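Local coordinates for synaptic vesicle membrane protein VAT-1 homolog-like (Homo sapiens, PDB 4A27) that is probably an oxidoreductase of the quinone oxidoreductase subfamily of the zinc-containing alcohol dehydrogenase family, at residues Gly13-Leu18 and Ala325-His330; Phe44-Val49 and Pro64-Ser69; Tyr131-Glu136 and Ile211-Leu216; Phe135-Leu140 and Val274-Ser279; His189-Asn194 and Lys202-Glu207. All coordinates share one frame; numbering follows the deposited sequence.

Interactions 1 and 2 belong to the GroES-like part of the chain, interactions 3, 4 and 5 to the Rossmann part. Interaction 1 joins an N-terminal loop to the late helix 322-330 and so encloses all the others along the sequence. It touches interaction 2, about 12 Å away between centres, where M326 lies on D46 and L47. Interaction 2 closes before interactions 3 and 4 open; these share helix 124-137, with centres about 5 Å apart, and reach two strands of one parallel sheet. Interaction 5, nested inside both loops and about 18 Å from interaction 3 between centres, sits at the far edge of that sheet. Strand 274-278 forms its other edge and continues it into the second subunit.

Interaction 1 (Gly13-Leu18 and Ala325-His330); sequences GGLNKL and AMQRIH
L15, in the single 3-10 turn of the loop 13-18, comes nearest to M326 on helix 325-330, with CA atoms 8.0 Å apart. The turn is closed by backbone bonds from K17 N to G14 O and from L18 N to L15 O, which bring L15 and L18 round to the same helix. L15 forks over it. CD2 lies 3.7 Å from M326 CB, the two side chains sliding past each other in opposite directions, while L15 CD1 comes within 3.3 Å of Q327 OE1. That second approach is a methyl against an amide oxygen, the side chains crossing at about a right angle; Q327 NE2 is hydrogen-bonded to D331 OD1, just past the helix. The contact ties the hairpin loop between strands 4-9 and 18-23 to helix 322-330, so that an early loop and a late helix pack together on the GroES-like part of this dehydrogenase fold. M326 leaves the helix with CG beside its backbone N (chi1 -84°) and an extended chain beyond, which carries the sulfur to L18: SD and L18 CD1 meet tip to tip at 3.7 Å. Helix 44-51 takes the neighbouring space, with D46 and L47 against M326 and R50 against L15.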
# COMPACT_ATOMS: atom_id res chain seq x y z
N GLY A 13 -27.64 -14.27 -19.53
CA GLY A 13 -28.09 -13.60 -20.75
C GLY A 13 -28.36 -12.12 -20.47
O GLY A 13 -27.79 -11.55 -19.54
N GLY A 14 -29.23 -11.51 -21.27
CA GLY A 14 -29.57 -10.10 -21.10
C GLY A 14 -30.71 -9.87 -20.11
O GLY A 14 -31.11 -10.79 -19.38
N LEU A 15 -31.23 -8.64 -20.12
CA LEU A 15 -32.23 -8.21 -19.13
C LEU A 15 -33.41 -9.16 -19.01
O LEU A 15 -33.93 -9.38 -17.90
CB LEU A 15 -32.73 -6.79 -19.47
CG LEU A 15 -31.73 -5.64 -19.24
CD1 LEU A 15 -32.25 -4.31 -19.84
CD2 LEU A 15 -31.40 -5.45 -17.73
N ASN A 16 -33.81 -9.75 -20.15
CA ASN A 16 -35.02 -10.56 -20.25
C ASN A 16 -34.99 -11.90 -19.53
O ASN A 16 -35.98 -12.63 -19.51
CB ASN A 16 -35.36 -10.81 -21.73
N LYS A 17 -33.85 -12.24 -18.94
CA LYS A 17 -33.72 -13.44 -18.12
C LYS A 17 -34.15 -13.22 -16.66
O LYS A 17 -34.20 -14.19 -15.89
CB LYS A 17 -32.27 -13.93 -18.16
CG LYS A 17 -31.74 -14.26 -19.54
CD LYS A 17 -32.25 -15.61 -20.00
CE LYS A 17 -31.65 -16.02 -21.33
NZ LYS A 17 -32.02 -17.40 -21.70
N LEU A 18 -34.42 -11.96 -16.28
CA LEU A 18 -34.89 -11.63 -14.92
C LEU A 18 -36.43 -11.59 -14.83
O LEU A 18 -37.13 -10.96 -15.63
CB LEU A 18 -34.34 -10.26 -14.45
CG LEU A 18 -32.86 -10.12 -14.08
CD1 LEU A 18 -32.45 -8.67 -14.03
CD2 LEU A 18 -32.48 -10.85 -12.76
N ALA A 325 -33.72 -0.45 -13.81
CA ALA A 325 -32.65 0.05 -12.97
C ALA A 325 -31.28 -0.42 -13.49
O ALA A 325 -30.33 0.36 -13.52
CB ALA A 325 -32.86 -0.40 -11.56
N MET A 326 -31.17 -1.70 -13.84
CA MET A 326 -29.93 -2.23 -14.40
C MET A 326 -29.51 -1.51 -15.65
O MET A 326 -28.32 -1.23 -15.85
CB MET A 326 -30.07 -3.71 -14.73
CG MET A 326 -29.82 -4.56 -13.52
SD MET A 326 -29.69 -6.28 -13.97
CE MET A 326 -28.75 -6.93 -12.61
N GLN A 327 -30.49 -1.19 -16.48
CA GLN A 327 -30.22 -0.46 -17.71
C GLN A 327 -29.62 0.86 -17.38
O GLN A 327 -28.65 1.30 -18.01
CB GLN A 327 -31.51 -0.26 -18.48
CG GLN A 327 -31.34 0.46 -19.80
CD GLN A 327 -30.56 -0.39 -20.82
OE1 GLN A 327 -30.94 -1.53 -21.09
NE2 GLN A 327 -29.44 0.14 -21.34
N ARG A 328 -30.17 1.53 -16.38
CA ARG A 328 -29.63 2.84 -15.98
C ARG A 328 -28.18 2.78 -15.50
O ARG A 328 -27.38 3.66 -15.80
CB ARG A 328 -30.55 3.47 -14.94
CG ARG A 328 -30.18 4.90 -14.47
CD ARG A 328 -31.24 5.33 -13.47
NE ARG A 328 -30.94 6.58 -12.74
CZ ARG A 328 -31.50 7.76 -13.00
NH1 ARG A 328 -32.37 7.91 -14.00
NH2 ARG A 328 -31.17 8.81 -12.26
N ILE A 329 -27.83 1.74 -14.74
CA ILE A 329 -26.45 1.55 -14.29
C ILE A 329 -25.53 1.26 -15.48
O ILE A 329 -24.43 1.80 -15.57
CB ILE A 329 -26.31 0.37 -13.30
CG1 ILE A 329 -27.01 0.70 -11.98
CG2 ILE A 329 -24.84 0.07 -13.02
CD1 ILE A 329 -27.10 -0.49 -11.06
N HIS A 330 -26.00 0.43 -16.41
CA HIS A 330 -25.25 0.19 -17.64
C HIS A 330 -25.00 1.50 -18.39
O HIS A 330 -23.90 1.73 -18.86
CB HIS A 330 -25.97 -0.82 -18.52
CG HIS A 330 -25.32 -1.03 -19.85
ND1 HIS A 330 -24.06 -1.60 -20.00
CD2 HIS A 330 -25.73 -0.72 -21.11
CE1 HIS A 330 -23.75 -1.64 -21.28
NE2 HIS A 330 -24.74 -1.12 -21.97

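Interaction 2 (Phe44-Val49 and Pro64-Ser69); sequences FIDLMV and PGFECS
A buried contact of a phenyl ring with an aliphatic branch and a carboxylate joins helix 44-49 to the loop 64-66 that leads into strand 67-75. The backbones come closest at D46 and G65, whose CA atoms are 6.4 Å apart. I45 approaches F66 crosswise, at about a right angle, and puts its CG2 methyl 3.7 Å from F66 CE2, oblique to the ring. D46 runs past F66 in the opposite direction. Its CG lies anti to the carbonyl carbon, beside the backbone N (chi1 -56°), which brings D46 OD1 to within 3.5 Å of F66 CD2; the planes of carboxylate and ring are nearly parallel, 8° apart. The same oxygen is 3.7 Å from G65 CA, at a backbone conformation (phi 105°) where a CB would collide with the preceding carbonyl. Both segments belong to the GroES-like domain of the alcohol dehydrogenase family, whose strand 67-75 pairs with 32-42, the strand just before this helix. D46 OD2 accepts a hydrogen bond from N43 N, which would fix the rotation of the carboxylate. Replacing F66 by an alanine would probably open a gap beside I45 CG2 and D46 OD1 and leave Y94 without its partner ring.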
# COMPACT_ATOMS: atom_id res chain seq x y z
N PHE A 44 -22.92 -2.89 -9.57
CA PHE A 44 -22.44 -3.24 -10.88
C PHE A 44 -22.21 -4.75 -11.05
O PHE A 44 -22.49 -5.30 -12.11
CB PHE A 44 -21.15 -2.51 -11.21
CG PHE A 44 -20.85 -2.49 -12.67
CD1 PHE A 44 -21.47 -1.55 -13.50
CD2 PHE A 44 -19.97 -3.42 -13.23
CE1 PHE A 44 -21.22 -1.53 -14.88
CE2 PHE A 44 -19.70 -3.41 -14.61
CZ PHE A 44 -20.32 -2.46 -15.44
N ILE A 45 -21.68 -5.40 -10.02
CA ILE A 45 -21.50 -6.84 -10.05
C ILE A 45 -22.80 -7.61 -10.40
O ILE A 45 -22.76 -8.65 -11.10
CB ILE A 45 -20.87 -7.34 -8.71
CG1 ILE A 45 -20.42 -8.80 -8.83
CG2 ILE A 45 -21.88 -7.20 -7.56
CD1 ILE A 45 -19.23 -9.01 -9.74
N ASP A 46 -23.96 -7.08 -9.98
CA ASP A 46 -25.26 -7.69 -10.32
C ASP A 46 -25.45 -7.77 -11.85
O ASP A 46 -26.01 -8.75 -12.37
CB ASP A 46 -26.46 -6.97 -9.64
CG ASP A 46 -26.32 -6.89 -8.10
OD1 ASP A 46 -25.97 -7.91 -7.46
OD2 ASP A 46 -26.60 -5.82 -7.50
N LEU A 47 -24.98 -6.76 -12.57
CA LEU A 47 -25.03 -6.79 -14.04
C LEU A 47 -24.12 -7.88 -14.61
O LEU A 47 -24.47 -8.53 -15.59
CB LEU A 47 -24.66 -5.45 -14.66
CG LEU A 47 -25.74 -4.37 -14.56
CD1 LEU A 47 -25.94 -4.00 -13.08
CD2 LEU A 47 -25.35 -3.16 -15.41
N MET A 48 -23.00 -8.10 -13.96
CA MET A 48 -22.06 -9.15 -14.35
C MET A 48 -22.60 -10.55 -14.05
O MET A 48 -22.42 -11.47 -14.87
CB MET A 48 -20.73 -8.96 -13.63
CG MET A 48 -20.02 -7.61 -13.89
SD MET A 48 -19.57 -7.38 -15.64
CE MET A 48 -21.04 -6.56 -16.29
N VAL A 49 -23.21 -10.72 -12.87
CA VAL A 49 -23.86 -11.98 -12.51
C VAL A 49 -24.95 -12.28 -13.54
O VAL A 49 -25.09 -13.42 -13.97
CB VAL A 49 -24.49 -11.94 -11.08
N PRO A 64 -30.46 -13.13 -7.36
CA PRO A 64 -29.30 -12.22 -7.25
C PRO A 64 -29.32 -11.29 -6.03
O PRO A 64 -30.29 -11.29 -5.27
CB PRO A 64 -29.41 -11.34 -8.49
CG PRO A 64 -30.53 -11.88 -9.29
CD PRO A 64 -31.42 -12.64 -8.36
N GLY A 65 -28.23 -10.54 -5.87
CA GLY A 65 -28.11 -9.44 -4.92
C GLY A 65 -27.28 -9.78 -3.70
O GLY A 65 -27.40 -10.89 -3.15
N PHE A 66 -26.50 -8.81 -3.25
CA PHE A 66 -25.51 -9.00 -2.18
C PHE A 66 -25.69 -8.11 -0.95
O PHE A 66 -24.95 -8.23 0.02
CB PHE A 66 -24.12 -8.75 -2.75
CG PHE A 66 -23.75 -9.70 -3.83
CD1 PHE A 66 -23.40 -11.01 -3.53
CD2 PHE A 66 -23.80 -9.32 -5.14
CE1 PHE A 66 -23.09 -11.91 -4.53
CE2 PHE A 66 -23.49 -10.21 -6.14
CZ PHE A 66 -23.13 -11.52 -5.83
N GLU A 67 -26.65 -7.19 -1.00
CA GLU A 67 -26.70 -6.08 -0.03
C GLU A 67 -28.15 -5.79 0.20
O GLU A 67 -28.88 -5.62 -0.75
CB GLU A 67 -26.00 -4.89 -0.65
CG GLU A 67 -26.08 -3.56 0.04
CD GLU A 67 -25.32 -2.50 -0.77
OE1 GLU A 67 -25.39 -2.50 -2.03
OE2 GLU A 67 -24.64 -1.72 -0.12
N CYS A 68 -28.58 -5.74 1.45
CA CYS A 68 -29.95 -5.45 1.76
C CYS A 68 -30.05 -4.80 3.13
O CYS A 68 -29.07 -4.73 3.89
CB CYS A 68 -30.78 -6.74 1.73
SG CYS A 68 -30.43 -7.86 3.16
N SER A 69 -31.25 -4.29 3.44
CA SER A 69 -31.56 -3.83 4.80
C SER A 69 -32.98 -4.28 5.14
O SER A 69 -33.81 -4.51 4.26
CB SER A 69 -31.44 -2.31 4.91
OG SER A 69 -32.41 -1.66 4.08

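Interaction 3 (Tyr131-Glu136 and Ile211-Leu216); sequences YVMLFE and IVLDCL
M133 and L134 of helix 131-136 pack on I211 and L213 of strand 211-215, a central strand of the six-stranded parallel sheet of the Rossmann-type domain. The two elements run nearly antiparallel, at 157°, with their axes 10.4 Å apart at closest approach, and I211 and L213, two residues apart on the strand, both face the helix.

The contact is entirely apolar. L134 lies across I211 at about a right angle and uses one methyl for two neighbours: CD2 is 4.2 Å from I211 CD1 and is equally near L213 CD1. All four residues are buried, and V159 and L162 of helix 154-163 close round L213 and L134.

Aromatic packing stays on the helix itself. F135 points away from the strand, and its CD2 stands 3.5 Å above the centre of the Y131 ring, whereas L134 CB lies over one face of F135 toward the rim.

Polar groups at the margins serve other partners. E136 OE1 forms a salt bridge with R141 of the second subunit, and D214 OD2 is hydrogen-bonded to Y234 OH on the adjacent strand.

The sulfur contact completes the interface. M133 is extended as far as its sulfur and bends at the last torsion (chi3 -58°), which brings both SD and CE alongside one methyl: L213 CD2 lies 4.1 Å from M133 SD and 4.2 Å from M133 CE.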
# COMPACT_ATOMS: atom_id res chain seq x y z
N TYR A 131 -13.80 2.91 2.26
CA TYR A 131 -13.02 3.04 3.47
C TYR A 131 -11.80 2.12 3.39
O TYR A 131 -10.66 2.51 3.72
CB TYR A 131 -13.87 2.69 4.70
CG TYR A 131 -13.21 3.03 5.97
CD1 TYR A 131 -12.27 2.21 6.55
CD2 TYR A 131 -13.49 4.24 6.60
CE1 TYR A 131 -11.62 2.58 7.74
CE2 TYR A 131 -12.87 4.59 7.75
CZ TYR A 131 -11.93 3.76 8.33
OH TYR A 131 -11.34 4.15 9.55
N VAL A 132 -12.04 0.90 2.93
CA VAL A 132 -10.98 -0.07 2.95
C VAL A 132 -9.89 0.34 1.97
O VAL A 132 -8.68 0.18 2.28
CB VAL A 132 -11.48 -1.50 2.71
CG1 VAL A 132 -10.29 -2.40 2.65
CG2 VAL A 132 -12.42 -1.95 3.84
N MET A 133 -10.28 0.86 0.81
CA MET A 133 -9.29 1.29 -0.16
C MET A 133 -8.43 2.43 0.34
O MET A 133 -7.22 2.45 0.08
CB MET A 133 -9.94 1.67 -1.48
CG MET A 133 -10.58 0.49 -2.20
SD MET A 133 -11.09 0.90 -3.91
CE MET A 133 -12.23 2.28 -3.51
N LEU A 134 -9.06 3.42 0.97
CA LEU A 134 -8.38 4.61 1.36
C LEU A 134 -7.50 4.42 2.57
O LEU A 134 -6.44 5.05 2.65
CB LEU A 134 -9.36 5.74 1.69
CG LEU A 134 -10.09 6.41 0.52
CD1 LEU A 134 -11.22 7.37 1.09
CD2 LEU A 134 -9.07 7.11 -0.48
N PHE A 135 -7.94 3.60 3.53
CA PHE A 135 -7.25 3.51 4.80
C PHE A 135 -6.61 2.17 5.11
O PHE A 135 -5.73 2.12 5.93
CB PHE A 135 -8.19 3.90 5.95
CG PHE A 135 -8.78 5.26 5.80
CD1 PHE A 135 -7.99 6.40 5.99
CD2 PHE A 135 -10.15 5.42 5.53
CE1 PHE A 135 -8.55 7.70 5.86
CE2 PHE A 135 -10.72 6.71 5.42
CZ PHE A 135 -9.90 7.85 5.58
N GLU A 136 -7.02 1.09 4.43
CA GLU A 136 -6.38 -0.20 4.62
C GLU A 136 -5.45 -0.57 3.45
O GLU A 136 -4.36 -1.02 3.70
CB GLU A 136 -7.40 -1.26 4.91
CG GLU A 136 -8.14 -1.01 6.24
CD GLU A 136 -7.28 -1.28 7.49
OE1 GLU A 136 -6.21 -1.91 7.35
OE2 GLU A 136 -7.66 -0.87 8.61
N ILE A 211 -2.99 8.83 -4.72
CA ILE A 211 -3.84 7.66 -4.86
C ILE A 211 -4.73 7.78 -6.09
O ILE A 211 -5.42 8.80 -6.28
CB ILE A 211 -4.76 7.48 -3.66
CG1 ILE A 211 -3.99 7.38 -2.34
CG2 ILE A 211 -5.73 6.26 -3.89
CD1 ILE A 211 -4.94 7.45 -1.13
N VAL A 212 -4.72 6.74 -6.92
CA VAL A 212 -5.67 6.65 -8.01
C VAL A 212 -6.62 5.47 -7.74
O VAL A 212 -6.13 4.36 -7.50
CB VAL A 212 -5.00 6.47 -9.39
CG1 VAL A 212 -6.11 6.32 -10.50
CG2 VAL A 212 -4.09 7.67 -9.73
N LEU A 213 -7.93 5.71 -7.82
CA LEU A 213 -8.97 4.70 -7.64
C LEU A 213 -9.73 4.50 -8.93
O LEU A 213 -10.41 5.41 -9.44
CB LEU A 213 -9.95 5.09 -6.57
CG LEU A 213 -9.33 5.45 -5.24
CD1 LEU A 213 -10.38 6.04 -4.33
CD2 LEU A 213 -8.67 4.17 -4.66
N ASP A 214 -9.61 3.29 -9.48
CA ASP A 214 -10.10 3.02 -10.81
C ASP A 214 -10.96 1.77 -10.85
O ASP A 214 -10.48 0.65 -10.58
CB ASP A 214 -8.89 2.80 -11.73
CG ASP A 214 -9.27 2.87 -13.20
OD1 ASP A 214 -10.40 3.32 -13.52
OD2 ASP A 214 -8.41 2.52 -14.03
N CYS A 215 -12.22 1.92 -11.25
CA CYS A 215 -13.14 0.77 -11.19
C CYS A 215 -13.00 -0.16 -12.39
O CYS A 215 -12.42 0.21 -13.41
CB CYS A 215 -14.60 1.22 -10.98
SG CYS A 215 -15.41 1.93 -12.41
N LEU A 216 -13.52 -1.37 -12.21
CA LEU A 216 -13.67 -2.36 -13.26
C LEU A 216 -14.85 -2.01 -14.15
O LEU A 216 -15.02 -2.61 -15.21
CB LEU A 216 -13.88 -3.78 -12.68
CG LEU A 216 -12.66 -4.70 -12.68
CD1 LEU A 216 -11.67 -4.29 -11.56
CD2 LEU A 216 -13.13 -6.15 -12.54

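Interaction 4 (Phe135-Leu140 and Val274-Ser279). With EDO (1,2-ethanediol), chain C.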
# COMPACT_ATOMS: atom_id res chain seq x y z
N PHE A 135 -7.94 3.60 3.53
CA PHE A 135 -7.25 3.51 4.80
C PHE A 135 -6.61 2.17 5.11
O PHE A 135 -5.73 2.12 5.93
CB PHE A 135 -8.19 3.90 5.95
CG PHE A 135 -8.78 5.26 5.80
CD1 PHE A 135 -7.99 6.40 5.99
CD2 PHE A 135 -10.15 5.42 5.53
CE1 PHE A 135 -8.55 7.70 5.86
CE2 PHE A 135 -10.72 6.71 5.42
CZ PHE A 135 -9.90 7.85 5.58
N GLU A 136 -7.02 1.09 4.43
CA GLU A 136 -6.38 -0.20 4.62
C GLU A 136 -5.45 -0.57 3.45
O GLU A 136 -4.36 -1.02 3.70
CB GLU A 136 -7.40 -1.26 4.91
CG GLU A 136 -8.14 -1.01 6.24
CD GLU A 136 -7.28 -1.28 7.49
OE1 GLU A 136 -6.21 -1.91 7.35
OE2 GLU A 136 -7.66 -0.87 8.61
N VAL A 137 -5.84 -0.31 2.20
CA VAL A 137 -4.94 -0.58 1.08
C VAL A 137 -3.96 0.60 0.94
O VAL A 137 -2.77 0.47 1.18
CB VAL A 137 -5.71 -0.86 -0.21
CG1 VAL A 137 -4.74 -1.08 -1.34
CG2 VAL A 137 -6.62 -2.08 -0.02
N ALA A 138 -4.47 1.78 0.61
CA ALA A 138 -3.70 2.96 0.69
C ALA A 138 -3.75 3.34 2.16
O ALA A 138 -4.48 2.71 2.95
CB ALA A 138 -4.33 4.05 -0.21
N ASN A 139 -2.97 4.34 2.53
CA ASN A 139 -3.00 4.89 3.92
C ASN A 139 -3.16 6.40 3.72
O ASN A 139 -2.21 7.14 3.86
CB ASN A 139 -1.66 4.54 4.63
CG ASN A 139 -1.53 5.15 6.02
OD1 ASN A 139 -2.52 5.54 6.64
ND2 ASN A 139 -0.28 5.27 6.50
N LEU A 140 -4.36 6.85 3.37
CA LEU A 140 -4.64 8.27 3.17
C LEU A 140 -4.38 9.08 4.42
O LEU A 140 -4.90 8.75 5.48
CB LEU A 140 -6.10 8.50 2.74
CG LEU A 140 -6.52 9.95 2.52
CD1 LEU A 140 -5.76 10.61 1.31
CD2 LEU A 140 -8.04 10.01 2.34
N VAL A 274 3.04 1.47 -6.34
CA VAL A 274 2.25 0.45 -5.69
C VAL A 274 1.02 0.20 -6.54
O VAL A 274 0.31 1.12 -6.94
CB VAL A 274 1.75 0.96 -4.31
CG1 VAL A 274 1.06 -0.13 -3.54
CG2 VAL A 274 2.90 1.50 -3.51
N ILE A 275 0.74 -1.08 -6.80
CA ILE A 275 -0.49 -1.47 -7.45
C ILE A 275 -1.21 -2.47 -6.61
O ILE A 275 -0.61 -3.42 -6.13
CB ILE A 275 -0.20 -2.10 -8.78
CG1 ILE A 275 0.41 -1.04 -9.70
CG2 ILE A 275 -1.48 -2.65 -9.41
CD1 ILE A 275 1.18 -1.61 -10.91
N ALA A 276 -2.52 -2.29 -6.48
CA ALA A 276 -3.36 -3.13 -5.66
C ALA A 276 -4.66 -3.44 -6.38
O ALA A 276 -5.11 -2.69 -7.24
CB ALA A 276 -3.68 -2.42 -4.36
N GLY A 277 -5.30 -4.53 -5.97
CA GLY A 277 -6.61 -4.86 -6.43
C GLY A 277 -7.45 -5.05 -5.21
O GLY A 277 -6.94 -5.46 -4.19
N PHE A 278 -8.75 -4.75 -5.33
CA PHE A 278 -9.65 -4.88 -4.21
C PHE A 278 -11.05 -5.41 -4.60
O PHE A 278 -11.69 -4.86 -5.50
CB PHE A 278 -9.81 -3.57 -3.48
CG PHE A 278 -10.68 -3.68 -2.26
CD1 PHE A 278 -10.25 -4.44 -1.16
CD2 PHE A 278 -11.94 -3.13 -2.24
CE1 PHE A 278 -11.08 -4.57 -0.03
CE2 PHE A 278 -12.76 -3.26 -1.12
CZ PHE A 278 -12.33 -3.99 -0.01
N SER A 279 -11.49 -6.48 -3.92
CA SER A 279 -12.81 -7.11 -4.10
C SER A 279 -13.41 -7.35 -2.74
O SER A 279 -12.96 -8.24 -2.00
CB SER A 279 -12.67 -8.47 -4.77
OG SER A 279 -13.86 -9.23 -4.56
C1 EDO C . 0.06 6.54 -0.68
O1 EDO C . 0.56 5.73 -1.76
C2 EDO C . -1.00 5.77 0.08
O2 EDO C . -0.69 5.63 1.48
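V137, in the last turn of helix 124-137, carries the contact with strand 274-278, and its CA is 7.4 Å from that of A276. Its CB points toward the strand and divides into two methyls with different partners. CG1 stands opposite the backbone N (chi1 178°) and presses on A276 CB at 3.5 Å, tighter than usual for two carbons. CG2, beside the backbone N, reaches F278 more loosely, 4.5 Å from CD1 and oblique to the ring. I235 of strand 232-237 also touches V137.

Just past the helix, an ethanediol, probably from the crystallisation liquor, is held by the backbone of N139. N139 N donates to its O2 at 2.8 Å, and that hydroxyl returns a weak bond to N139 O. The molecule is also hydrogen-bonded to L231 O and T233 OG1.

Strand 274-278 is the edge of the Rossmann-type parallel sheet in this chain. V274, I275 and A276 pair antiparallel with a strand of the second subunit, so the sheet runs on through the dimer. With a methyl as its whole side chain, A276 probably lets the helix end come close to this edge strand, and the helix-strand contact itself rests on shape and dispersion alone.

Interaction 5 (His189-Asn194 and Lys202-Glu207)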
# COMPACT_ATOMS: atom_id res chain seq x y z
N HIS A 189 -11.79 19.50 -7.43
CA HIS A 189 -11.72 19.80 -8.86
C HIS A 189 -12.39 18.65 -9.61
O HIS A 189 -12.11 17.49 -9.33
CB HIS A 189 -10.27 19.95 -9.34
CG HIS A 189 -9.52 21.02 -8.61
ND1 HIS A 189 -8.51 20.75 -7.72
CD2 HIS A 189 -9.67 22.37 -8.62
CE1 HIS A 189 -8.04 21.89 -7.23
NE2 HIS A 189 -8.74 22.88 -7.75
N LEU A 190 -13.22 18.99 -10.58
CA LEU A 190 -14.00 18.03 -11.34
C LEU A 190 -13.67 18.16 -12.82
O LEU A 190 -13.64 19.26 -13.34
CB LEU A 190 -15.50 18.27 -11.09
CG LEU A 190 -16.49 17.19 -11.48
CD1 LEU A 190 -16.25 15.88 -10.71
CD2 LEU A 190 -17.95 17.66 -11.30
N PHE A 191 -13.44 17.03 -13.49
CA PHE A 191 -13.06 17.04 -14.89
C PHE A 191 -13.94 16.17 -15.77
O PHE A 191 -14.61 15.23 -15.31
CB PHE A 191 -11.60 16.62 -15.05
CG PHE A 191 -10.65 17.51 -14.33
CD1 PHE A 191 -10.67 18.88 -14.54
CD2 PHE A 191 -9.76 17.00 -13.41
CE1 PHE A 191 -9.81 19.72 -13.86
CE2 PHE A 191 -8.89 17.84 -12.73
CZ PHE A 191 -8.92 19.19 -12.95
N ASP A 192 -13.95 16.52 -17.04
CA ASP A 192 -14.75 15.82 -18.00
C ASP A 192 -14.07 14.52 -18.28
O ASP A 192 -12.88 14.47 -18.61
CB ASP A 192 -14.89 16.63 -19.28
CG ASP A 192 -15.84 15.97 -20.27
OD1 ASP A 192 -15.83 14.72 -20.41
OD2 ASP A 192 -16.61 16.71 -20.90
N ARG A 193 -14.86 13.48 -18.12
CA ARG A 193 -14.46 12.09 -18.30
C ARG A 193 -13.77 11.91 -19.63
O ARG A 193 -12.65 11.46 -19.69
CB ARG A 193 -15.74 11.25 -18.23
CG ARG A 193 -15.58 9.79 -17.96
CD ARG A 193 -16.93 9.22 -17.51
NE ARG A 193 -17.98 9.48 -18.50
CZ ARG A 193 -18.18 8.75 -19.61
NH1 ARG A 193 -17.43 7.68 -19.87
NH2 ARG A 193 -19.16 9.09 -20.46
N ASN A 194 -14.45 12.34 -20.70
CA ASN A 194 -13.99 12.16 -22.08
C ASN A 194 -12.98 13.18 -22.61
O ASN A 194 -12.53 13.07 -23.75
CB ASN A 194 -15.20 12.15 -23.01
CG ASN A 194 -16.17 11.05 -22.68
OD1 ASN A 194 -17.31 11.32 -22.32
ND2 ASN A 194 -15.71 9.79 -22.80
N LYS A 202 -2.56 17.48 -14.08
CA LYS A 202 -1.15 17.88 -14.02
C LYS A 202 -0.98 19.41 -13.95
O LYS A 202 -0.05 19.87 -13.29
CB LYS A 202 -0.34 17.29 -15.19
CG LYS A 202 -0.09 15.79 -15.07
CD LYS A 202 1.27 15.37 -15.63
CE LYS A 202 1.71 13.99 -15.12
NZ LYS A 202 0.99 12.85 -15.75
N ARG A 203 -1.88 20.17 -14.58
CA ARG A 203 -1.81 21.65 -14.50
C ARG A 203 -2.05 22.16 -13.06
O ARG A 203 -1.56 23.24 -12.72
CB ARG A 203 -2.71 22.35 -15.52
N ILE A 204 -2.77 21.40 -12.23
CA ILE A 204 -2.97 21.77 -10.80
C ILE A 204 -1.92 21.12 -9.89
O ILE A 204 -1.57 21.66 -8.83
CB ILE A 204 -4.37 21.36 -10.27
CG1 ILE A 204 -5.48 22.08 -11.04
CG2 ILE A 204 -4.50 21.65 -8.77
CD1 ILE A 204 -6.26 21.18 -11.98
N SER A 205 -1.46 19.94 -10.28
CA SER A 205 -0.47 19.21 -9.50
C SER A 205 0.47 18.51 -10.46
O SER A 205 0.19 17.40 -10.92
CB SER A 205 -1.17 18.21 -8.58
OG SER A 205 -0.24 17.51 -7.78
N ALA A 206 1.59 19.17 -10.77
CA ALA A 206 2.55 18.71 -11.78
C ALA A 206 2.95 17.25 -11.59
O ALA A 206 2.98 16.46 -12.55
CB ALA A 206 3.78 19.60 -11.78
N GLU A 207 3.24 16.91 -10.34
CA GLU A 207 3.67 15.57 -9.92
C GLU A 207 2.56 14.48 -9.99
O GLU A 207 2.84 13.29 -10.06
CB GLU A 207 4.22 15.70 -8.49
CG GLU A 207 3.16 16.00 -7.37
CD GLU A 207 2.82 17.49 -7.22
OE1 GLU A 207 2.53 18.16 -8.23
OE2 GLU A 207 2.83 17.99 -6.08
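I204, in the last part of helix 197-204, covers F191 and H189 of strand 189-192, the outermost strand of the Rossmann-type parallel sheet opposite the dimer edge. The helix follows this strand in the chain and leads on to strand 209-215. With CG1 beside the backbone N (chi1 -61°), I204 sends CD1 to F191 and CG2 to H189. The tight part is the meeting with F191: I204 CD1 arrives from the opposite direction and sits at the edge of the ring, near its plane, 3.5 Å from F191 CZ. Y197, E200 and V201 of the same helix also pack on that phenylalanine, and F172 of the neighbouring strand touches both I204 and F191.

The outer part is looser. I204 is exposed, and its CG2 branch meets the imidazole of H189 obliquely, 3.9 Å from CE1. Beyond the contact D192 forms an Asx turn: its OD1, met nearly along its C-O axis, accepts from N194 N at 2.8 Å with an angle of 133° at the hydrogen.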